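Local structure of microbial serine proteinases; subtilisin (Bacillus subtilis, 2GKO) at residues K132-M137 with L161-A166; I30-T35 with H74-A79; A118-G123 with T149-Y154; V48-D53 with D97-K102. The protein hydrolyses peptide bonds as a calcium-loaded, cold-adapted serine protease of the subtilisin family. All blocks are in the same frame, centred on the assembly; numbering follows the deposited sequence.

Contact 1: residues K132-M137 with L161-A166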
loop_
_atom_site.group_PDB
_atom_site.type_symbol
_atom_site.label_atom_id
_atom_site.label_comp_id
_atom_site.label_asym_id
_atom_site.label_seq_id
_atom_site.Cartn_x
_atom_site.Cartn_y
_atom_site.Cartn_z
ATOM N N LYS A 132 -0.351 15.756 -5.578
ATOM C CA LYS A 132 -0.474 14.356 -5.955
ATOM C C LYS A 132 -0.623 13.505 -4.708
ATOM O O LYS A 132 0.083 13.698 -3.703
ATOM C CB LYS A 132 0.731 13.929 -6.800
ATOM C CG LYS A 132 0.891 14.728 -8.102
ATOM C CD LYS A 132 -0.396 14.749 -8.924
ATOM C CE LYS A 132 -0.109 15.047 -10.388
ATOM N NZ LYS A 132 -1.329 14.985 -11.230
ATOM N N VAL A 133 -1.591 12.595 -4.760
ATOM C CA VAL A 133 -1.950 11.777 -3.609
ATOM C C VAL A 133 -1.991 10.308 -4.044
ATOM O O VAL A 133 -2.634 9.949 -5.056
ATOM C CB VAL A 133 -3.292 12.216 -3.001
ATOM C CG1 VAL A 133 -3.651 11.329 -1.839
ATOM C CG2 VAL A 133 -3.234 13.675 -2.565
ATOM N N VAL A 134 -1.306 9.474 -3.275
ATOM C CA VAL A 134 -1.424 8.033 -3.366
ATOM C C VAL A 134 -2.155 7.580 -2.102
ATOM O O VAL A 134 -1.634 7.714 -0.995
ATOM C CB VAL A 134 -0.040 7.332 -3.409
ATOM C CG1 VAL A 134 -0.219 5.805 -3.539
ATOM C CG2 VAL A 134 0.820 7.867 -4.557
ATOM N N ILE A 135 -3.368 7.070 -2.256
ATOM C CA ILE A 135 -4.049 6.416 -1.157
ATOM C C ILE A 135 -3.530 4.996 -1.001
ATOM O O ILE A 135 -3.432 4.258 -1.972
ATOM C CB ILE A 135 -5.593 6.331 -1.401
ATOM C CG1 ILE A 135 -6.207 7.718 -1.236
ATOM C CG2 ILE A 135 -6.221 5.333 -0.429
ATOM C CD1 ILE A 135 -7.702 7.820 -1.606
ATOM N N ASN A 136 -3.254 4.626 0.238
ATOM C CA ASN A 136 -3.040 3.244 0.609
ATOM C C ASN A 136 -4.175 2.747 1.510
ATOM O O ASN A 136 -4.390 3.300 2.584
ATOM C CB ASN A 136 -1.706 3.085 1.355
ATOM C CG ASN A 136 -1.409 1.638 1.652
ATOM O OD1 ASN A 136 -0.810 0.939 0.819
ATOM N ND2 ASN A 136 -1.905 1.143 2.789
ATOM N N MET A 137 -4.868 1.702 1.075
ATOM C CA MET A 137 -5.887 1.023 1.886
ATOM C C MET A 137 -5.467 -0.421 2.140
ATOM O O MET A 137 -5.693 -1.317 1.334
ATOM C CB MET A 137 -7.278 1.094 1.250
ATOM C CG MET A 137 -7.856 2.454 1.425
ATOM S SD MET A 137 -9.551 2.569 0.904
ATOM C CE MET A 137 -9.359 2.663 -0.776
ATOM N N LEU A 161 -4.188 8.223 -7.014
ATOM C CA LEU A 161 -3.831 6.828 -7.232
ATOM C C LEU A 161 -4.201 6.028 -5.981
ATOM O O LEU A 161 -3.833 6.405 -4.884
ATOM C CB LEU A 161 -2.355 6.680 -7.515
ATOM C CG LEU A 161 -1.868 5.265 -7.827
ATOM C CD1 LEU A 161 -2.537 4.689 -9.066
ATOM C CD2 LEU A 161 -0.390 5.293 -8.020
ATOM N N ILE A 162 -4.950 4.949 -6.157
ATOM C CA ILE A 162 -5.412 4.135 -5.030
ATOM C C ILE A 162 -4.750 2.756 -5.055
ATOM O O ILE A 162 -4.894 2.017 -6.009
ATOM C CB ILE A 162 -6.941 3.992 -5.034
ATOM C CG1 ILE A 162 -7.617 5.369 -4.873
ATOM C CG2 ILE A 162 -7.372 3.070 -3.918
ATOM C CD1 ILE A 162 -8.225 5.911 -6.106
ATOM N N ILE A 163 -4.020 2.443 -3.996
ATOM C CA ILE A 163 -3.356 1.152 -3.817
ATOM C C ILE A 163 -4.031 0.446 -2.655
ATOM O O ILE A 163 -4.317 1.072 -1.645
ATOM C CB ILE A 163 -1.839 1.331 -3.502
ATOM C CG1 ILE A 163 -1.169 2.338 -4.452
ATOM C CG2 ILE A 163 -1.111 -0.035 -3.494
ATOM C CD1 ILE A 163 -1.200 1.957 -5.881
ATOM N N ALA A 164 -4.301 -0.847 -2.801
ATOM C CA ALA A 164 -4.963 -1.612 -1.752
ATOM C C ALA A 164 -4.443 -3.032 -1.644
ATOM O O ALA A 164 -4.003 -3.628 -2.610
ATOM C CB ALA A 164 -6.460 -1.649 -2.009
ATOM N N ALA A 165 -4.588 -3.588 -0.457
ATOM C CA ALA A 165 -4.330 -4.987 -0.218
ATOM C C ALA A 165 -5.243 -5.869 -1.076
ATOM O O ALA A 165 -6.438 -5.616 -1.176
ATOM C CB ALA A 165 -4.577 -5.291 1.232
ATOM N N ALA A 166 -4.707 -6.959 -1.607
ATOM C CA ALA A 166 -5.543 -7.916 -2.346
ATOM C C ALA A 166 -6.502 -8.655 -1.411
ATOM O O ALA A 166 -7.606 -8.981 -1.815
ATOM C CB ALA A 166 -4.684 -8.913 -3.132
#
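Met137 and Ile162 meet at one face of a parallel strand pair that illustrates the classical beta-alpha-beta crossover: strand 133-137, helix 146-157 and strand 161-165 follow in chain order, and the two strands lie edge to edge in the central sheet of the subtilase fold. Their axes come within 4.6 Å and diverge by 20°. Five backbone bonds tie them, alternating in direction as parallel pairing demands. They begin with Leu161 N to Val133 O and finish with Ala165 N to Met137 O, which at 3.1 Å is the longest.

Met137 can be followed outward. Its CB rests beside Ala164 CB at 4.3 Å. From there CG turns anti to the carbonyl carbon, and the chain runs straight to SD, which packs on Ile119 of helix 112-129. A bend at the last torsion (chi3 -78°) then folds CE back toward the neighbouring strand, onto Ile162 CG2 at 3.7 Å. Ile135 continues this layer, its CD1 4.1 Å from Ile162 CG1 with the two chains running abreast.

Across the sheet, Val134, Leu161 and Ile163 look toward helices 248-265 and 271-283. At the C-terminal end of the pair, Ala165 reaches the bound phenylmethanesulfonic acid, so the strand end contributes to the pocket that holds the ligand. On the Val134 side, the closest side-chain approach is Val134 CG1 against Ile163 CG1 at 3.7 Å.

Contact 2: residues I30-T35 with H74-A79; sequences IAVLDT and HVAGSA
The carboxylate of Asp34 meets Val75 obliquely: Val75 CG2 stands 3.7 Å from Asp34 OD2, well out of the carboxylate plane, with Val75 CB behind it on the same side. At the edge, the other oxygen is engaged within its own segment, where Thr35 N donates to Asp34 OD1 at 2.8 Å through the lone pair facing away from OD2. One oxygen is thus held by the backbone N-H while a methyl packs on the other; the hydrogen bond probably helps to fix the rotation of the carboxylate.

The rest of the interface is apolar. Helix 74-79 runs roughly antiparallel to strand 30-34, their axes 158° apart and 9.2 Å at closest approach. Alternate residues of the strand, Ile30, Val32 and Asp34, face it. Val32 forks over the helix: CG1, anti to the backbone N (chi1 176°), meets Val75 CG1 at 3.8 Å, while CG2 sits against Ala76, 4.3 Å from its CB. One turn on, Ala79 CB receives Ile30 CD1 at 4.1 Å.

Pro253 of helix 248-265 also packs on Val75, and the side chain of Asp34 touches His71, which with Ser249 lines the inhibitor pocket. The Asp-His-Ser order along the chain is that of the subtilases, consistent with Asp34, at the end of this strand, His71, at the start of the helix, and Ser249 forming the catalytic triad.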
loop_
_atom_site.group_PDB
_atom_site.type_symbol
_atom_site.label_atom_id
_atom_site.label_comp_id
_atom_site.label_asym_id
_atom_site.label_seq_id
_atom_site.Cartn_x
_atom_site.Cartn_y
_atom_site.Cartn_z
ATOM N N ILE A 30 1.342 10.341 0.577
ATOM C CA ILE A 30 0.774 9.023 0.777
ATOM C C ILE A 30 -0.238 9.115 1.909
ATOM O O ILE A 30 0.096 9.377 3.069
ATOM C CB ILE A 30 1.864 7.947 1.064
ATOM C CG1 ILE A 30 2.894 7.901 -0.074
ATOM C CG2 ILE A 30 1.211 6.581 1.218
ATOM C CD1 ILE A 30 4.041 6.928 0.160
ATOM N N ALA A 31 -1.503 8.898 1.552
ATOM C CA ALA A 31 -2.586 8.886 2.486
ATOM C C ALA A 31 -2.836 7.463 2.961
ATOM O O ALA A 31 -3.361 6.627 2.225
ATOM C CB ALA A 31 -3.852 9.503 1.855
ATOM N N VAL A 32 -2.443 7.205 4.189
ATOM C CA VAL A 32 -2.595 5.911 4.792
ATOM C C VAL A 32 -3.902 5.916 5.545
ATOM O O VAL A 32 -4.046 6.544 6.610
ATOM C CB VAL A 32 -1.397 5.588 5.710
ATOM C CG1 VAL A 32 -1.625 4.284 6.413
ATOM C CG2 VAL A 32 -0.092 5.548 4.882
ATOM N N LEU A 33 -4.879 5.218 4.974
ATOM C CA LEU A 33 -6.232 5.121 5.536
ATOM C C LEU A 33 -6.272 3.843 6.316
ATOM O O LEU A 33 -6.256 2.753 5.765
ATOM C CB LEU A 33 -7.281 5.139 4.417
ATOM C CG LEU A 33 -7.669 6.527 3.907
ATOM C CD1 LEU A 33 -6.492 7.340 3.377
ATOM C CD2 LEU A 33 -8.721 6.319 2.800
ATOM N N ASP A 34 -6.281 3.958 7.638
ATOM C CA ASP A 34 -5.974 2.785 8.473
ATOM C C ASP A 34 -6.353 3.064 9.928
ATOM O O ASP A 34 -7.204 3.910 10.191
ATOM C CB ASP A 34 -4.476 2.418 8.276
ATOM C CG ASP A 34 -4.208 0.937 8.401
ATOM O OD1 ASP A 34 -4.539 0.342 9.482
ATOM O OD2 ASP A 34 -3.647 0.293 7.492
ATOM N N THR A 35 -5.706 2.398 10.898
ATOM C CA THR A 35 -6.019 2.528 12.315
ATOM C C THR A 35 -5.445 3.785 12.943
ATOM O O THR A 35 -5.559 3.946 14.150
ATOM C CB THR A 35 -5.497 1.318 13.098
ATOM O OG1 THR A 35 -4.066 1.210 12.978
ATOM C CG2 THR A 35 -6.062 0.025 12.535
ATOM N N HIS A 74 2.496 0.603 11.139
ATOM C CA HIS A 74 3.291 -0.424 10.445
ATOM C C HIS A 74 3.291 -0.168 8.928
ATOM O O HIS A 74 4.327 -0.094 8.259
ATOM C CB HIS A 74 2.750 -1.826 10.829
ATOM C CG HIS A 74 3.696 -2.937 10.522
ATOM N ND1 HIS A 74 3.962 -3.341 9.240
ATOM C CD2 HIS A 74 4.447 -3.725 11.332
ATOM C CE1 HIS A 74 4.881 -4.296 9.269
ATOM N NE2 HIS A 74 5.204 -4.535 10.524
ATOM N N VAL A 75 2.095 0.030 8.401
ATOM C CA VAL A 75 1.888 0.328 7.011
ATOM C C VAL A 75 2.586 1.609 6.590
ATOM O O VAL A 75 3.250 1.644 5.560
ATOM C CB VAL A 75 0.345 0.375 6.764
ATOM C CG1 VAL A 75 -0.014 0.940 5.419
ATOM C CG2 VAL A 75 -0.227 -1.036 6.939
ATOM N N ALA A 76 2.418 2.674 7.378
ATOM C CA ALA A 76 3.093 3.935 7.094
ATOM C C ALA A 76 4.619 3.767 7.037
ATOM O O ALA A 76 5.267 4.326 6.146
ATOM C CB ALA A 76 2.735 4.961 8.112
ATOM N N GLY A 77 5.153 2.942 7.925
ATOM C CA GLY A 77 6.591 2.716 7.989
ATOM C C GLY A 77 7.119 2.023 6.743
ATOM O O GLY A 77 8.196 2.368 6.245
ATOM N N SER A 78 6.381 1.057 6.211
ATOM C CA SER A 78 6.850 0.374 5.021
ATOM C C SER A 78 6.843 1.337 3.851
ATOM O O SER A 78 7.706 1.282 2.969
ATOM C CB SER A 78 6.013 -0.877 4.703
ATOM O OG SER A 78 6.133 -1.853 5.734
ATOM N N ALA A 79 5.847 2.228 3.819
ATOM C CA ALA A 79 5.721 3.178 2.731
ATOM C C ALA A 79 6.788 4.287 2.773
ATOM O O ALA A 79 7.323 4.670 1.724
ATOM C CB ALA A 79 4.325 3.808 2.746
#

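Contact 3: residues A118-G123 with T149-Y154; sequences AIRHAG and TNAVDY
Two nearly parallel helices pack side by side here, through Ile119 and Ala151 on the side toward the sheet and a cation-pi pair, Arg120 with Tyr154, on the outer side. Such pairing is expected of a three-layered alpha/beta fold, in which successive crossovers lay helices next to one another on the same side of a parallel sheet. The axes of helices 118-123 and 149-154 diverge by only 9° and approach to 8.3 Å.

The outer part of the contact depends on a flat cation lying over a flat ring. Arg120 runs out straight and then bends at its third torsion, which swings the guanidinium across Tyr154. Arg120 CZ lies 3.7 Å from the ring centroid, 8° off the normal, with the two planes tilted by 31°. The tilt raises NE and leaves both terminal nitrogens close to the ring, NH2 3.3 Å from Tyr154 CD1 and NH1 over the CZ side. The aliphatic part of Arg120 also contributes, its CG lying 3.8 Å from Ala151 CB. Beyond the ring, Tyr154 OH is hydrogen-bonded to Asp124, which anchors the phenol and probably adds negative potential near the cation.

Toward the sheet the interface becomes apolar and buried. Ala151 contributes only a methyl group, and Ile119 packs against it: CB lies 3.7 Å from Ala151 CB, and CG2 reaches the helix backbone at Ala151 O, 3.3 Å away. Where Met137 of the sheet packs, Ile119 CD1 touches Val152 CG2 at 3.9 Å.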
loop_
_atom_site.group_PDB
_atom_site.type_symbol
_atom_site.label_atom_id
_atom_site.label_comp_id
_atom_site.label_asym_id
_atom_site.label_seq_id
_atom_site.Cartn_x
_atom_site.Cartn_y
_atom_site.Cartn_z
ATOM N N ALA A 118 -13.119 9.474 4.128
ATOM C CA ALA A 118 -11.680 9.715 4.034
ATOM C C ALA A 118 -11.141 9.644 2.618
ATOM O O ALA A 118 -10.283 10.447 2.236
ATOM C CB ALA A 118 -10.936 8.721 4.927
ATOM N N ILE A 119 -11.642 8.700 1.822
ATOM C CA ILE A 119 -11.247 8.585 0.429
ATOM C C ILE A 119 -11.654 9.861 -0.298
ATOM O O ILE A 119 -10.874 10.446 -1.017
ATOM C CB ILE A 119 -11.894 7.355 -0.250
ATOM C CG1 ILE A 119 -11.381 6.046 0.376
ATOM C CG2 ILE A 119 -11.568 7.347 -1.734
ATOM C CD1 ILE A 119 -12.233 4.880 0.009
ATOM N N ARG A 120 -12.909 10.275 -0.118
ATOM C CA ARG A 120 -13.360 11.499 -0.757
ATOM C C ARG A 120 -12.545 12.703 -0.314
ATOM O O ARG A 120 -12.210 13.534 -1.137
ATOM C CB ARG A 120 -14.843 11.742 -0.497
ATOM C CG ARG A 120 -15.756 10.709 -1.160
ATOM C CD ARG A 120 -17.210 10.938 -0.869
ATOM N NE ARG A 120 -17.562 12.296 -1.248
ATOM C CZ ARG A 120 -17.970 12.670 -2.464
ATOM N NH1 ARG A 120 -18.231 13.956 -2.685
ATOM N NH2 ARG A 120 -18.126 11.773 -3.454
ATOM N N HIS A 121 -12.254 12.797 0.975
ATOM C CA HIS A 121 -11.486 13.917 1.501
ATOM C C HIS A 121 -10.091 13.992 0.884
ATOM O O HIS A 121 -9.617 15.068 0.530
ATOM C CB HIS A 121 -11.414 13.882 3.025
ATOM C CG HIS A 121 -10.747 15.089 3.610
ATOM N ND1 HIS A 121 -11.246 16.367 3.440
ATOM C CD2 HIS A 121 -9.582 15.228 4.289
ATOM C CE1 HIS A 121 -10.438 17.233 4.033
ATOM N NE2 HIS A 121 -9.424 16.567 4.555
ATOM N N ALA A 122 -9.450 12.842 0.707
ATOM C CA ALA A 122 -8.142 12.784 0.089
ATOM C C ALA A 122 -8.224 13.330 -1.334
ATOM O O ALA A 122 -7.378 14.088 -1.759
ATOM C CB ALA A 122 -7.613 11.359 0.086
ATOM N N GLY A 123 -9.261 12.935 -2.072
ATOM C CA GLY A 123 -9.481 13.467 -3.413
ATOM C C GLY A 123 -9.713 14.971 -3.405
ATOM O O GLY A 123 -9.162 15.677 -4.256
ATOM N N THR A 149 -16.720 1.929 -2.812
ATOM C CA THR A 149 -16.549 1.903 -4.267
ATOM C C THR A 149 -16.725 3.273 -4.927
ATOM O O THR A 149 -15.885 3.718 -5.718
ATOM C CB THR A 149 -17.545 0.920 -4.875
ATOM O OG1 THR A 149 -17.179 -0.421 -4.529
ATOM C CG2 THR A 149 -17.490 0.960 -6.385
ATOM N N ASN A 150 -17.817 3.952 -4.587
ATOM C CA ASN A 150 -18.111 5.254 -5.185
ATOM C C ASN A 150 -17.080 6.307 -4.800
ATOM O O ASN A 150 -16.717 7.157 -5.618
ATOM C CB ASN A 150 -19.508 5.714 -4.820
ATOM C CG ASN A 150 -20.593 4.873 -5.492
ATOM O OD1 ASN A 150 -20.300 4.073 -6.383
ATOM N ND2 ASN A 150 -21.839 5.037 -5.044
ATOM N N ALA A 151 -16.594 6.215 -3.562
ATOM C CA ALA A 151 -15.551 7.107 -3.066
ATOM C C ALA A 151 -14.252 6.869 -3.822
ATOM O O ALA A 151 -13.599 7.816 -4.242
ATOM C CB ALA A 151 -15.367 6.919 -1.575
ATOM N N VAL A 152 -13.897 5.602 -4.043
ATOM C CA VAL A 152 -12.709 5.246 -4.830
ATOM C C VAL A 152 -12.785 5.821 -6.233
ATOM O O VAL A 152 -11.832 6.423 -6.722
ATOM C CB VAL A 152 -12.482 3.713 -4.872
ATOM C CG1 VAL A 152 -11.487 3.299 -5.943
ATOM C CG2 VAL A 152 -12.027 3.211 -3.501
ATOM N N ASP A 153 -13.937 5.645 -6.870
ATOM C CA ASP A 153 -14.118 6.157 -8.215
ATOM C C ASP A 153 -14.030 7.685 -8.255
ATOM O O ASP A 153 -13.426 8.242 -9.170
ATOM C CB ASP A 153 -15.468 5.685 -8.777
ATOM C CG ASP A 153 -15.536 4.165 -8.961
ATOM O OD1 ASP A 153 -14.474 3.534 -9.172
ATOM O OD2 ASP A 153 -16.639 3.545 -8.923
ATOM N N TYR A 154 -14.626 8.338 -7.270
ATOM C CA TYR A 154 -14.590 9.792 -7.129
ATOM C C TYR A 154 -13.154 10.294 -7.026
ATOM O O TYR A 154 -12.729 11.200 -7.749
ATOM C CB TYR A 154 -15.382 10.167 -5.893
ATOM C CG TYR A 154 -15.377 11.625 -5.494
ATOM C CD1 TYR A 154 -16.290 12.520 -6.030
ATOM C CD2 TYR A 154 -14.484 12.097 -4.527
ATOM C CE1 TYR A 154 -16.296 13.846 -5.646
ATOM C CE2 TYR A 154 -14.496 13.425 -4.117
ATOM C CZ TYR A 154 -15.397 14.295 -4.689
ATOM O OH TYR A 154 -15.423 15.606 -4.300
#

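Contact 4: residues V48-D53 with D97-K102. With CA (calcium ion), chain B.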
loop_
_atom_site.group_PDB
_atom_site.type_symbol
_atom_site.label_atom_id
_atom_site.label_comp_id
_atom_site.label_asym_id
_atom_site.label_seq_id
_atom_site.Cartn_x
_atom_site.Cartn_y
_atom_site.Cartn_z
ATOM N N VAL A 48 5.313 13.518 8.750
ATOM C CA VAL A 48 3.894 13.767 9.036
ATOM C C VAL A 48 3.481 15.141 8.489
ATOM O O VAL A 48 4.055 16.175 8.846
ATOM C CB VAL A 48 3.588 13.695 10.528
ATOM C CG1 VAL A 48 2.161 14.112 10.791
ATOM C CG2 VAL A 48 3.833 12.292 11.060
ATOM N N GLU A 49 2.462 15.145 7.641
ATOM C CA GLU A 49 1.908 16.379 7.116
ATOM C C GLU A 49 0.454 16.596 7.532
ATOM O O GLU A 49 0.104 17.689 7.971
ATOM C CB GLU A 49 2.031 16.392 5.602
ATOM C CG GLU A 49 1.749 17.753 5.002
ATOM C CD GLU A 49 2.180 17.769 3.567
ATOM O OE1 GLU A 49 1.451 17.239 2.754
ATOM O OE2 GLU A 49 3.291 18.261 3.248
ATOM N N GLN A 50 -0.376 15.564 7.368
ATOM C CA GLN A 50 -1.770 15.574 7.788
ATOM C C GLN A 50 -2.050 14.456 8.767
ATOM O O GLN A 50 -1.394 13.405 8.734
ATOM C CB GLN A 50 -2.720 15.458 6.590
ATOM C CG GLN A 50 -2.574 16.649 5.634
ATOM C CD GLN A 50 -3.749 16.821 4.681
ATOM O OE1 GLN A 50 -3.685 17.659 3.753
ATOM N NE2 GLN A 50 -4.791 16.042 4.873
ATOM N N CYS A 51 -2.989 14.699 9.659
ATOM C CA CYS A 51 -3.335 13.777 10.724
ATOM C C CYS A 51 -4.796 14.064 11.068
ATOM O O CYS A 51 -5.091 15.070 11.696
ATOM C CB CYS A 51 -2.411 13.986 11.926
ATOM S SG CYS A 51 -2.836 13.139 13.436
ATOM N N LYS A 52 -5.695 13.215 10.561
ATOM C CA LYS A 52 -7.135 13.454 10.605
ATOM C C LYS A 52 -7.834 12.166 10.997
ATOM O O LYS A 52 -7.418 11.069 10.598
ATOM C CB LYS A 52 -7.639 13.953 9.256
ATOM C CG LYS A 52 -7.043 15.310 8.852
ATOM C CD LYS A 52 -7.455 15.748 7.473
ATOM C CE LYS A 52 -6.989 17.191 7.178
ATOM N NZ LYS A 52 -7.127 17.579 5.765
ATOM N N ASP A 53 -8.864 12.291 11.827
ATOM C CA ASP A 53 -9.577 11.144 12.370
ATOM C C ASP A 53 -11.022 11.144 11.870
ATOM O O ASP A 53 -11.819 11.982 12.288
ATOM C CB ASP A 53 -9.529 11.187 13.883
ATOM C CG ASP A 53 -10.085 9.944 14.543
ATOM O OD1 ASP A 53 -10.640 9.053 13.880
ATOM O OD2 ASP A 53 -9.965 9.766 15.769
ATOM N N ASP A 97 5.334 12.622 1.836
ATOM C CA ASP A 97 4.598 13.281 2.899
ATOM C C ASP A 97 3.514 12.323 3.363
ATOM O O ASP A 97 2.760 11.815 2.543
ATOM C CB ASP A 97 3.919 14.531 2.373
ATOM C CG ASP A 97 4.867 15.560 1.798
ATOM O OD1 ASP A 97 6.089 15.511 2.073
ATOM O OD2 ASP A 97 4.441 16.489 1.075
ATOM N N LEU A 98 3.414 12.108 4.663
ATOM C CA LEU A 98 2.397 11.219 5.218
ATOM C C LEU A 98 1.123 11.977 5.561
ATOM O O LEU A 98 1.161 12.965 6.291
ATOM C CB LEU A 98 2.917 10.530 6.491
ATOM C CG LEU A 98 1.944 9.656 7.270
ATOM C CD1 LEU A 98 1.424 8.505 6.384
ATOM C CD2 LEU A 98 2.624 9.170 8.517
ATOM N N TRP A 99 -0.002 11.494 5.032
ATOM C CA TRP A 99 -1.336 11.920 5.458
ATOM C C TRP A 99 -1.939 10.734 6.184
ATOM O O TRP A 99 -2.326 9.743 5.562
ATOM C CB TRP A 99 -2.231 12.287 4.277
ATOM C CG TRP A 99 -1.800 13.469 3.513
ATOM C CD1 TRP A 99 -0.633 14.189 3.663
ATOM C CD2 TRP A 99 -2.500 14.078 2.434
ATOM N NE1 TRP A 99 -0.590 15.217 2.754
ATOM C CE2 TRP A 99 -1.717 15.168 1.976
ATOM C CE3 TRP A 99 -3.722 13.817 1.803
ATOM C CZ2 TRP A 99 -2.125 15.994 0.914
ATOM C CZ3 TRP A 99 -4.121 14.635 0.754
ATOM C CH2 TRP A 99 -3.337 15.714 0.335
ATOM N N ALA A 100 -1.945 10.820 7.507
ATOM C CA ALA A 100 -2.399 9.744 8.374
ATOM C C ALA A 100 -3.883 9.988 8.598
ATOM O O ALA A 100 -4.259 10.906 9.337
ATOM C CB ALA A 100 -1.617 9.745 9.702
ATOM N N TYR A 101 -4.721 9.195 7.921
ATOM C CA TYR A 101 -6.184 9.306 8.022
ATOM C C TYR A 101 -6.711 8.082 8.780
ATOM O O TYR A 101 -6.639 6.948 8.278
ATOM C CB TYR A 101 -6.802 9.365 6.626
ATOM C CG TYR A 101 -6.680 10.685 5.892
ATOM C CD1 TYR A 101 -5.847 11.721 6.343
ATOM C CD2 TYR A 101 -7.402 10.893 4.705
ATOM C CE1 TYR A 101 -5.729 12.937 5.619
ATOM C CE2 TYR A 101 -7.324 12.087 4.003
ATOM C CZ TYR A 101 -6.485 13.114 4.455
ATOM O OH TYR A 101 -6.418 14.267 3.711
ATOM N N LYS A 102 -7.233 8.290 9.992
ATOM C CA LYS A 102 -7.742 7.183 10.802
ATOM C C LYS A 102 -9.164 6.892 10.329
ATOM O O LYS A 102 -10.031 7.745 10.440
ATOM C CB LYS A 102 -7.680 7.490 12.296
ATOM C CG LYS A 102 -8.112 6.355 13.194
ATOM C CD LYS A 102 -7.857 6.694 14.646
ATOM C CE LYS A 102 -8.231 5.535 15.532
ATOM N NZ LYS A 102 -7.956 5.793 16.991
HETATM CA CA CA B . 2.511 17.416 0.776
HETATM O O HOH W 1 -9.954 7.757 17.579
HETATM O O HOH W 2 3.344 19.545 0.981
HETATM O O HOH W 3 0.523 18.493 0.237
HETATM O O HOH W 4 3.004 17.631 -1.326
#
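A calcium site closes one end of this parallel strand pair and shows how a metal can join neighbouring strands. Glu49 binds with both oxygens, OE1 at 2.2 Å and OE2 at 2.7 Å from the calcium, and Asp97 OD2 binds from the other strand at 2.2 Å. Three waters and Asn29 complete the site. Glu49 OE1 has a second task: Trp99 NE1 donates to it in a nearly straight 2.9 Å bond (172°), in the plane of the indole and on the anti side of the carboxylate.

A beta bulge coincides with the site. Here Leu98 O accepts from both Glu49 N and Gln50 N, shifting the register by one. Beyond it the pairing is regular. Gln50 lies over the indole, its CG 3.7 Å from the centroid of the five-membered ring and its amide plane stacked within 7° of the Trp99 plane. Further along, Lys52 CD runs past Tyr101 CE1 at 3.8 Å, and Lys52 NZ binds His121.

Cys51 is tied by a disulfide to Cys65. Strand 97-102 has strand 29-34 on its other side, while helix 112-129 covers the face bearing Gln50, Lys52, Trp99 and Tyr101.

Overall arrangement
From the N terminus, segment 30-35 comes first and strand 48-53 second. Contact 2 closes when the chain returns as helix 74-79, and contact 4 when it reaches strand 97-102; their segments alternate, so the two loops cross. Contacts 3 and 1 repeat this pattern downstream: segments 118-123, 132-137, 149-154 and 161-166 interleave. The two crossed pairs follow in series and are joined through one sheet, in which strand 29-34 lies between 97-102 and 133-137, with backbone bonds to both. Contact 2 attaches a helix to one side of that sheet, whereas contact 3 pairs helices on the other. Leu33 of contact 2 packs on Ile119 of contact 3, and Val133 of contact 1 on Trp99 of contact 4.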